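Local coordinates for ribokinase, putative (Burkholderia thailandensis, PDB 3B1R), which probably phosphorylates nucleosides, as a nucleoside kinase of the ribokinase (PfkB) family that binds AMP, ADP and inosine, at residues A147-D152 with V169-D174; T11-S16 with G70-M75. All coordinates share one frame; numbering follows the deposited sequence.

How the contacts relate
Following the chain from its N terminus, strand 11-14 comes first and sits inside the large mixed sheet. Contact 2 closes a loop of 53 residues that includes helix 57-67 and brings 70-75 alongside 11-16. Only afterwards does contact 1 open; its much shorter loop, mostly helix 154-166, returns 169-174 to the flank of 147-152. The two loops therefore neither nest nor cross. They join in space because strand 146-149 lies next to strand 11-14, giving the parallel order 72-79, 11-14, 146-149, 171-173. Their centres are about 9 Å apart, and Ser16 and Pro151 both touch the same AMP beyond the strand ends.

Contact 1 of 2, residues A147-D152 with V169-D174; sequences AIVGPD and VPFIFD. With AMP (adenosine monophosphate), chain G.
Ile148 and Ile172 cross at a slant on one face of the sheet, CD1 of Ile148 lying 3.6 Å from CG2 of Ile172. With CG1 of Ile148 anti to the backbone N (chi1 -173°), that branch runs past both the CB and the CG2 of its neighbour. On the other face, Val149 meets two rings: its CG2 reaches CD1 of Phe171 at 3.9 Å, while its CG1 branch makes a looser contact with CD1 of Phe173. Ala147 packs its CB against CB of Phe171, also at 3.9 Å. Four backbone hydrogen bonds fix this parallel pairing, from Ala147 N to Pro170 O at 3.1 Å through to Asp174 N to Val149 O at 2.8 Å, the last almost straight at 173°. The strands belong to a beta-alpha-beta unit of the Rossmann-like ribokinase fold, whose connecting helix 154-166 covers Ala147 and Val149 through Leu164. Helix 259-272 lies over the isoleucines, with Leu268 touching both. Past the strand ends the two segments reach the ligand site. CB of Pro151 comes within 3.5 Å of C2 of the AMP adenine, and CD of Pro151 rests 3.3 Å from O of Asp174. The Asp174 side chain lies about 4 Å from a bound magnesium ion; its carboxylate is held by a salt bridge from OD2 to Arg264 NE and a weak hydrogen bond from Gly176 N to OD1.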
ATOM      1  N   ALA A 147      32.555  -3.574   1.320  1.00 17.60           N
ATOM      2  CA  ALA A 147      31.281  -4.125   1.754  1.00 16.46           C
ATOM      3  C   ALA A 147      30.192  -3.095   1.680  1.00 15.84           C
ATOM      4  O   ALA A 147      30.456  -1.909   1.456  1.00 16.20           O
ATOM      5  CB  ALA A 147      31.375  -4.694   3.165  1.00 15.78           C
ATOM      6  N   ILE A 148      28.961  -3.563   1.852  1.00 15.13           N
ATOM      7  CA  ILE A 148      27.824  -2.697   2.060  1.00 14.58           C
ATOM      8  C   ILE A 148      27.025  -3.285   3.208  1.00 14.80           C
ATOM      9  O   ILE A 148      26.917  -4.507   3.363  1.00 13.57           O
ATOM     10  CB  ILE A 148      26.961  -2.500   0.764  1.00 15.08           C
ATOM     11  CG1 ILE A 148      25.862  -1.439   0.985  1.00 15.24           C
ATOM     12  CG2 ILE A 148      26.393  -3.839   0.279  1.00 14.68           C
ATOM     13  CD1 ILE A 148      25.313  -0.777  -0.317  1.00 13.14           C
ATOM     14  N   VAL A 149      26.539  -2.399   4.059  1.00 14.00           N
ATOM     15  CA  VAL A 149      25.645  -2.795   5.109  1.00 14.27           C
ATOM     16  C   VAL A 149      24.364  -2.087   4.758  1.00 14.36           C
ATOM     17  O   VAL A 149      24.316  -0.845   4.720  1.00 14.81           O
ATOM     18  CB  VAL A 149      26.195  -2.405   6.492  1.00 14.40           C
ATOM     19  CG1 VAL A 149      25.170  -2.654   7.606  1.00 13.17           C
ATOM     20  CG2 VAL A 149      27.472  -3.186   6.754  1.00 12.70           C
ATOM     21  N   GLY A 150      23.349  -2.897   4.469  1.00 13.59           N
ATOM     22  CA  GLY A 150      22.013  -2.444   4.109  1.00 14.03           C
ATOM     23  C   GLY A 150      20.937  -2.815   5.113  1.00 14.15           C
ATOM     24  O   GLY A 150      21.230  -3.429   6.142  1.00 13.90           O
ATOM     25  N   PRO A 151      19.672  -2.452   4.815  1.00 14.07           N
ATOM     26  CA  PRO A 151      18.565  -2.710   5.737  1.00 14.78           C
ATOM     27  C   PRO A 151      18.533  -4.175   6.119  1.00 14.83           C
ATOM     28  O   PRO A 151      18.701  -5.051   5.261  1.00 15.13           O
ATOM     29  CB  PRO A 151      17.318  -2.339   4.924  1.00 14.58           C
ATOM     30  CG  PRO A 151      17.815  -1.436   3.843  1.00 14.72           C
ATOM     31  CD  PRO A 151      19.200  -1.914   3.523  1.00 14.26           C
ATOM     32  N   ASP A 152      18.333  -4.423   7.404  1.00 15.26           N
ATOM     33  CA  ASP A 152      18.503  -5.737   7.976  1.00 15.75           C
ATOM     34  C   ASP A 152      17.920  -5.681   9.373  1.00 16.28           C
ATOM     35  O   ASP A 152      17.365  -4.655   9.773  1.00 16.14           O
ATOM     36  CB  ASP A 152      20.008  -6.044   8.065  1.00 16.13           C
ATOM     37  CG  ASP A 152      20.342  -7.453   7.691  1.00 16.69           C
ATOM     38  OD1 ASP A 152      19.435  -8.305   7.681  1.00 19.12           O
ATOM     39  OD2 ASP A 152      21.532  -7.716   7.391  1.00 21.00           O
ATOM     40  N   VAL A 169      37.804  -2.675   6.865  1.00 14.19           N
ATOM     41  CA  VAL A 169      37.207  -2.946   5.537  1.00 15.12           C
ATOM     42  C   VAL A 169      36.276  -1.790   5.251  1.00 14.78           C
ATOM     43  O   VAL A 169      35.326  -1.592   5.986  1.00 15.78           O
ATOM     44  CB  VAL A 169      36.393  -4.263   5.505  1.00 14.49           C
ATOM     45  CG1 VAL A 169      35.598  -4.398   4.155  1.00 15.48           C
ATOM     46  CG2 VAL A 169      37.313  -5.460   5.699  1.00 14.42           C
ATOM     47  N   PRO A 170      36.543  -1.021   4.183  1.00 15.58           N
ATOM     48  CA  PRO A 170      35.660   0.110   3.953  1.00 16.10           C
ATOM     49  C   PRO A 170      34.289  -0.397   3.512  1.00 16.17           C
ATOM     50  O   PRO A 170      34.206  -1.398   2.799  1.00 16.76           O
ATOM     51  CB  PRO A 170      36.352   0.888   2.831  1.00 15.87           C
ATOM     52  CG  PRO A 170      37.164  -0.128   2.088  1.00 16.35           C
ATOM     53  CD  PRO A 170      37.486  -1.245   3.069  1.00 15.56           C
ATOM     54  N   PHE A 171      33.227   0.257   3.972  1.00 16.00           N
ATOM     55  CA  PHE A 171      31.885  -0.079   3.503  1.00 15.53           C
ATOM     56  C   PHE A 171      31.012   1.139   3.218  1.00 15.57           C
ATOM     57  O   PHE A 171      31.242   2.222   3.778  1.00 15.76           O
ATOM     58  CB  PHE A 171      31.186  -1.043   4.466  1.00 15.82           C
ATOM     59  CG  PHE A 171      30.968  -0.492   5.847  1.00 15.75           C
ATOM     60  CD1 PHE A 171      29.720  -0.040   6.233  1.00 14.81           C
ATOM     61  CD2 PHE A 171      32.012  -0.446   6.771  1.00 18.34           C
ATOM     62  CE1 PHE A 171      29.504   0.453   7.521  1.00 16.78           C
ATOM     63  CE2 PHE A 171      31.811   0.053   8.056  1.00 17.13           C
ATOM     64  CZ  PHE A 171      30.558   0.501   8.433  1.00 16.53           C
ATOM     65  N   ILE A 172      30.050   0.945   2.313  1.00 14.86           N
ATOM     66  CA  ILE A 172      28.864   1.774   2.168  1.00 14.39           C
ATOM     67  C   ILE A 172      27.842   1.419   3.233  1.00 14.45           C
ATOM     68  O   ILE A 172      27.581   0.241   3.474  1.00 14.39           O
ATOM     69  CB  ILE A 172      28.174   1.500   0.809  1.00 14.69           C
ATOM     70  CG1 ILE A 172      29.128   1.801  -0.350  1.00 14.33           C
ATOM     71  CG2 ILE A 172      26.841   2.283   0.725  1.00 13.58           C
ATOM     72  CD1 ILE A 172      28.510   1.575  -1.730  1.00 19.12           C
ATOM     73  N   PHE A 173      27.255   2.431   3.868  1.00 14.15           N
ATOM     74  CA  PHE A 173      26.185   2.212   4.836  1.00 14.32           C
ATOM     75  C   PHE A 173      24.874   2.740   4.269  1.00 14.62           C
ATOM     76  O   PHE A 173      24.747   3.934   3.966  1.00 13.96           O
ATOM     77  CB  PHE A 173      26.525   2.883   6.182  1.00 14.22           C
ATOM     78  CG  PHE A 173      25.439   2.779   7.239  1.00 12.98           C
ATOM     79  CD1 PHE A 173      24.805   1.574   7.510  1.00 15.55           C
ATOM     80  CD2 PHE A 173      25.099   3.890   7.999  1.00 13.24           C
ATOM     81  CE1 PHE A 173      23.813   1.488   8.501  1.00 15.65           C
ATOM     82  CE2 PHE A 173      24.110   3.819   9.004  1.00 13.54           C
ATOM     83  CZ  PHE A 173      23.471   2.610   9.250  1.00 15.25           C
ATOM     84  N   ASP A 174      23.924   1.821   4.095  1.00 15.10           N
ATOM     85  CA  ASP A 174      22.588   2.119   3.566  1.00 15.04           C
ATOM     86  C   ASP A 174      21.583   1.697   4.615  1.00 15.68           C
ATOM     87  O   ASP A 174      21.107   0.570   4.600  1.00 16.26           O
ATOM     88  CB  ASP A 174      22.342   1.351   2.259  1.00 15.33           C
ATOM     89  CG  ASP A 174      20.994   1.695   1.599  1.00 14.76           C
ATOM     90  OD1 ASP A 174      20.213   2.520   2.122  1.00 17.07           O
ATOM     91  OD2 ASP A 174      20.712   1.131   0.531  1.00 17.56           O
TER
HETATM   92  P   AMP G 501      15.059  -0.698  -2.636  1.00 20.91           P
HETATM   93  O1P AMP G 501      15.683   0.434  -1.838  1.00 21.24           O
HETATM   94  O2P AMP G 501      13.882  -0.298  -3.496  1.00 19.10           O
HETATM   95  O3P AMP G 501      16.077  -1.506  -3.407  1.00 19.84           O
HETATM   96  O5' AMP G 501      14.508  -1.724  -1.530  1.00 18.56           O
HETATM   97  C5' AMP G 501      13.506  -2.701  -1.806  1.00 14.81           C
HETATM   98  C4' AMP G 501      13.832  -3.916  -0.952  1.00 13.29           C
HETATM   99  O4' AMP G 501      13.657  -3.576   0.419  1.00 12.29           O
HETATM  100  C3' AMP G 501      12.864  -5.063  -1.217  1.00 14.12           C
HETATM  101  O3' AMP G 501      13.497  -6.037  -2.083  1.00 15.32           O
HETATM  102  C2' AMP G 501      12.447  -5.549   0.179  1.00 13.54           C
HETATM  103  O2' AMP G 501      12.632  -6.958   0.327  1.00 14.78           O
HETATM  104  C1' AMP G 501      13.381  -4.773   1.116  1.00 10.95           C
HETATM  105  N9  AMP G 501      12.842  -4.299   2.389  1.00 11.50           N
HETATM  106  C8  AMP G 501      11.687  -3.629   2.553  1.00  9.74           C
HETATM  107  N7  AMP G 501      11.506  -3.293   3.839  1.00 11.06           N
HETATM  108  C5  AMP G 501      12.576  -3.751   4.512  1.00 12.56           C
HETATM  109  C6  AMP G 501      12.991  -3.737   5.914  1.00 12.68           C
HETATM  110  N6  AMP G 501      12.190  -3.143   6.827  1.00 16.51           N
HETATM  111  N1  AMP G 501      14.175  -4.312   6.218  1.00 14.43           N
HETATM  112  C2  AMP G 501      14.960  -4.903   5.292  1.00 10.81           C
HETATM  113  N3  AMP G 501      14.627  -4.963   3.983  1.00 12.30           N
HETATM  114  C4  AMP G 501      13.464  -4.409   3.554  1.00 10.70           C

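Contact 2 of 2, residues T11-S16 with G70-M75. With AMP (adenosine monophosphate), chain G.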
ATOM      1  N   THR A  11      33.281  -8.652  -2.661  1.00 15.94           N
ATOM      2  CA  THR A  11      32.531  -7.581  -2.020  1.00 16.66           C
ATOM      3  C   THR A  11      31.468  -8.219  -1.137  1.00 16.62           C
ATOM      4  O   THR A  11      30.645  -9.003  -1.625  1.00 16.84           O
ATOM      5  CB  THR A  11      31.887  -6.682  -3.093  1.00 16.24           C
ATOM      6  OG1 THR A  11      32.871  -6.359  -4.079  1.00 17.66           O
ATOM      7  CG2 THR A  11      31.366  -5.375  -2.506  1.00 17.11           C
ATOM      8  N   LEU A  12      31.517  -7.915   0.157  1.00 16.49           N
ATOM      9  CA  LEU A  12      30.558  -8.455   1.121  1.00 16.25           C
ATOM     10  C   LEU A  12      29.278  -7.636   1.132  1.00 16.34           C
ATOM     11  O   LEU A  12      29.297  -6.418   1.325  1.00 16.27           O
ATOM     12  CB  LEU A  12      31.172  -8.554   2.529  1.00 15.59           C
ATOM     13  CG  LEU A  12      30.317  -9.228   3.606  1.00 16.37           C
ATOM     14  CD1 LEU A  12      30.172 -10.725   3.399  1.00 15.03           C
ATOM     15  CD2 LEU A  12      30.850  -8.948   5.015  1.00 16.37           C
ATOM     16  N   ILE A  13      28.158  -8.316   0.923  1.00 16.07           N
ATOM     17  CA  ILE A  13      26.896  -7.641   0.734  1.00 16.29           C
ATOM     18  C   ILE A  13      25.961  -8.037   1.868  1.00 16.74           C
ATOM     19  O   ILE A  13      25.376  -9.119   1.860  1.00 17.24           O
ATOM     20  CB  ILE A  13      26.324  -7.919  -0.689  1.00 17.01           C
ATOM     21  CG1 ILE A  13      27.306  -7.365  -1.730  1.00 16.59           C
ATOM     22  CG2 ILE A  13      24.935  -7.314  -0.857  1.00 14.62           C
ATOM     23  CD1 ILE A  13      26.965  -7.652  -3.153  1.00 19.69           C
ATOM     24  N   CYS A  14      25.862  -7.150   2.860  1.00 16.33           N
ATOM     25  CA  CYS A  14      25.108  -7.393   4.086  1.00 16.28           C
ATOM     26  C   CYS A  14      23.734  -6.712   4.014  1.00 15.77           C
ATOM     27  O   CYS A  14      23.639  -5.505   3.772  1.00 15.34           O
ATOM     28  CB  CYS A  14      25.868  -6.853   5.300  1.00 16.50           C
ATOM     29  SG  CYS A  14      27.573  -7.456   5.571  1.00 20.05           S
ATOM     30  N   GLY A  15      22.674  -7.480   4.236  1.00 15.08           N
ATOM     31  CA  GLY A  15      21.321  -6.949   4.122  1.00 14.88           C
ATOM     32  C   GLY A  15      20.257  -8.025   4.044  1.00 14.57           C
ATOM     33  O   GLY A  15      20.554  -9.219   4.024  1.00 14.33           O
ATOM     34  N   SER A  16      19.005  -7.602   4.002  1.00 14.32           N
ATOM     35  CA  SER A  16      17.891  -8.542   4.019  1.00 14.65           C
ATOM     36  C   SER A  16      17.934  -9.448   2.797  1.00 14.94           C
ATOM     37  O   SER A  16      18.407  -9.043   1.737  1.00 14.94           O
ATOM     38  CB  SER A  16      16.559  -7.793   4.059  1.00 13.90           C
ATOM     39  OG  SER A  16      16.448  -6.878   2.970  1.00 14.34           O
ATOM     40  N   GLY A  70      30.925  -8.382 -11.296  1.00 20.39           N
ATOM     41  CA  GLY A  70      31.616  -8.291 -10.023  1.00 20.42           C
ATOM     42  C   GLY A  70      31.450  -9.582  -9.249  1.00 20.23           C
ATOM     43  O   GLY A  70      30.612 -10.425  -9.584  1.00 20.49           O
ATOM     44  N   ASP A  71      32.275  -9.724  -8.222  1.00 20.19           N
ATOM     45  CA  ASP A  71      32.215 -10.815  -7.260  1.00 19.86           C
ATOM     46  C   ASP A  71      31.404 -10.334  -6.054  1.00 19.60           C
ATOM     47  O   ASP A  71      31.828  -9.413  -5.329  1.00 19.25           O
ATOM     48  CB  ASP A  71      33.637 -11.171  -6.822  1.00 20.31           C
ATOM     49  CG  ASP A  71      33.686 -12.356  -5.887  1.00 21.21           C
ATOM     50  OD1 ASP A  71      32.649 -12.689  -5.268  1.00 23.44           O
ATOM     51  OD2 ASP A  71      34.774 -12.955  -5.771  1.00 21.38           O
ATOM     52  N   ALA A  72      30.256 -10.968  -5.842  1.00 18.75           N
ATOM     53  CA  ALA A  72      29.312 -10.551  -4.809  1.00 18.73           C
ATOM     54  C   ALA A  72      29.067 -11.662  -3.779  1.00 18.42           C
ATOM     55  O   ALA A  72      28.529 -12.708  -4.127  1.00 18.80           O
ATOM     56  CB  ALA A  72      28.001 -10.141  -5.462  1.00 18.68           C
ATOM     57  N   ARG A  73      29.459 -11.434  -2.525  1.00 17.86           N
ATOM     58  CA  ARG A  73      29.198 -12.391  -1.438  1.00 18.01           C
ATOM     59  C   ARG A  73      28.105 -11.882  -0.502  1.00 18.05           C
ATOM     60  O   ARG A  73      28.342 -10.993   0.334  1.00 16.98           O
ATOM     61  CB  ARG A  73      30.469 -12.705  -0.619  1.00 18.23           C
ATOM     62  CG  ARG A  73      31.781 -12.895  -1.436  1.00 20.11           C
ATOM     63  CD  ARG A  73      32.066 -14.340  -1.773  1.00 23.02           C
ATOM     64  NE  ARG A  73      33.121 -14.464  -2.789  1.00 26.01           N
ATOM     65  CZ  ARG A  73      34.371 -14.861  -2.557  1.00 26.97           C
ATOM     66  NH1 ARG A  73      34.772 -15.184  -1.334  1.00 28.62           N
ATOM     67  NH2 ARG A  73      35.233 -14.941  -3.563  1.00 28.51           N
ATOM     68  N   MET A  74      26.910 -12.446  -0.650  1.00 18.25           N
ATOM     69  CA  MET A  74      25.768 -12.084   0.173  1.00 18.44           C
ATOM     70  C   MET A  74      25.947 -12.588   1.587  1.00 18.36           C
ATOM     71  O   MET A  74      26.253 -13.762   1.791  1.00 18.19           O
ATOM     72  CB  MET A  74      24.481 -12.678  -0.396  1.00 18.95           C
ATOM     73  CG  MET A  74      24.084 -12.141  -1.755  1.00 19.77           C
ATOM     74  SD  MET A  74      22.690 -13.046  -2.453  1.00 22.12           S
ATOM     75  CE  MET A  74      21.541 -12.897  -1.079  1.00 19.44           C
ATOM     76  N   MET A  75      25.755 -11.695   2.555  1.00 17.77           N
ATOM     77  CA  MET A  75      25.736 -12.063   3.956  1.00 18.17           C
ATOM     78  C   MET A  75      24.363 -11.708   4.499  1.00 18.72           C
ATOM     79  O   MET A  75      23.989 -10.538   4.525  1.00 19.03           O
ATOM     80  CB  MET A  75      26.820 -11.313   4.731  1.00 17.81           C
ATOM     81  CG  MET A  75      26.745 -11.483   6.252  1.00 18.72           C
ATOM     82  SD  MET A  75      28.258 -10.955   7.099  1.00 18.40           S
ATOM     83  CE  MET A  75      29.347 -12.336   6.754  1.00 16.06           C
TER
HETATM   84  P   AMP G 501      15.059  -0.698  -2.636  1.00 20.91           P
HETATM   85  O1P AMP G 501      15.683   0.434  -1.838  1.00 21.24           O
HETATM   86  O2P AMP G 501      13.882  -0.298  -3.496  1.00 19.10           O
HETATM   87  O3P AMP G 501      16.077  -1.506  -3.407  1.00 19.84           O
HETATM   88  O5' AMP G 501      14.508  -1.724  -1.530  1.00 18.56           O
HETATM   89  C5' AMP G 501      13.506  -2.701  -1.806  1.00 14.81           C
HETATM   90  C4' AMP G 501      13.832  -3.916  -0.952  1.00 13.29           C
HETATM   91  O4' AMP G 501      13.657  -3.576   0.419  1.00 12.29           O
HETATM   92  C3' AMP G 501      12.864  -5.063  -1.217  1.00 14.12           C
HETATM   93  O3' AMP G 501      13.497  -6.037  -2.083  1.00 15.32           O
HETATM   94  C2' AMP G 501      12.447  -5.549   0.179  1.00 13.54           C
HETATM   95  O2' AMP G 501      12.632  -6.958   0.327  1.00 14.78           O
HETATM   96  C1' AMP G 501      13.381  -4.773   1.116  1.00 10.95           C
HETATM   97  N9  AMP G 501      12.842  -4.299   2.389  1.00 11.50           N
HETATM   98  C8  AMP G 501      11.687  -3.629   2.553  1.00  9.74           C
HETATM   99  N7  AMP G 501      11.506  -3.293   3.839  1.00 11.06           N
HETATM  100  C5  AMP G 501      12.576  -3.751   4.512  1.00 12.56           C
HETATM  101  C6  AMP G 501      12.991  -3.737   5.914  1.00 12.68           C
HETATM  102  N6  AMP G 501      12.190  -3.143   6.827  1.00 16.51           N
HETATM  103  N1  AMP G 501      14.175  -4.312   6.218  1.00 14.43           N
HETATM  104  C2  AMP G 501      14.960  -4.903   5.292  1.00 10.81           C
HETATM  105  N3  AMP G 501      14.627  -4.963   3.983  1.00 12.30           N
HETATM  106  C4  AMP G 501      13.464  -4.409   3.554  1.00 10.70           C
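Met75 packs its side chain against Leu12 and Cys14. Its CB lies 3.7 Å from CD1 of Leu12. A chi1 of 171° sets CG beside the carbonyl carbon, from where the chain runs on past SG of Cys14 to SD, which stands 3.9 Å from that same sulfur and equally near CD2 of Leu12. A bend at the last torsion (chi3 -76°) then swings CE back over the leucine, 3.8 Å from its CD1, leaving both leucine methyls in touch with the thioether end. The opposite face has a smaller contact, CD1 of Ile13 on CB of Ala72 at 3.5 Å. Between the faces the parallel strands exchange backbone hydrogen bonds; Met75 N to Ile13 O is short at 2.7 Å and nearly straight at the hydrogen (179°). Near the start of strand 72-79, Arg73 grips Asp71 of the same segment side-on in a two-nitrogen salt bridge, NE to OD1 and NH2 to OD2, the latter at 3.0 Å. Where strand 11-14 runs out, Ser16 enters the nucleoside pocket, its OG donating to N3 of AMP at 2.8 Å while accepting the backbone N-H of Cys57. Helix 57-67 covers Thr11, Ile13 and Met74, strand 146-149 pairs with 11-14 on its other edge, and Tyr99 of strand 96-103 touches Leu12, Arg73 and Met75.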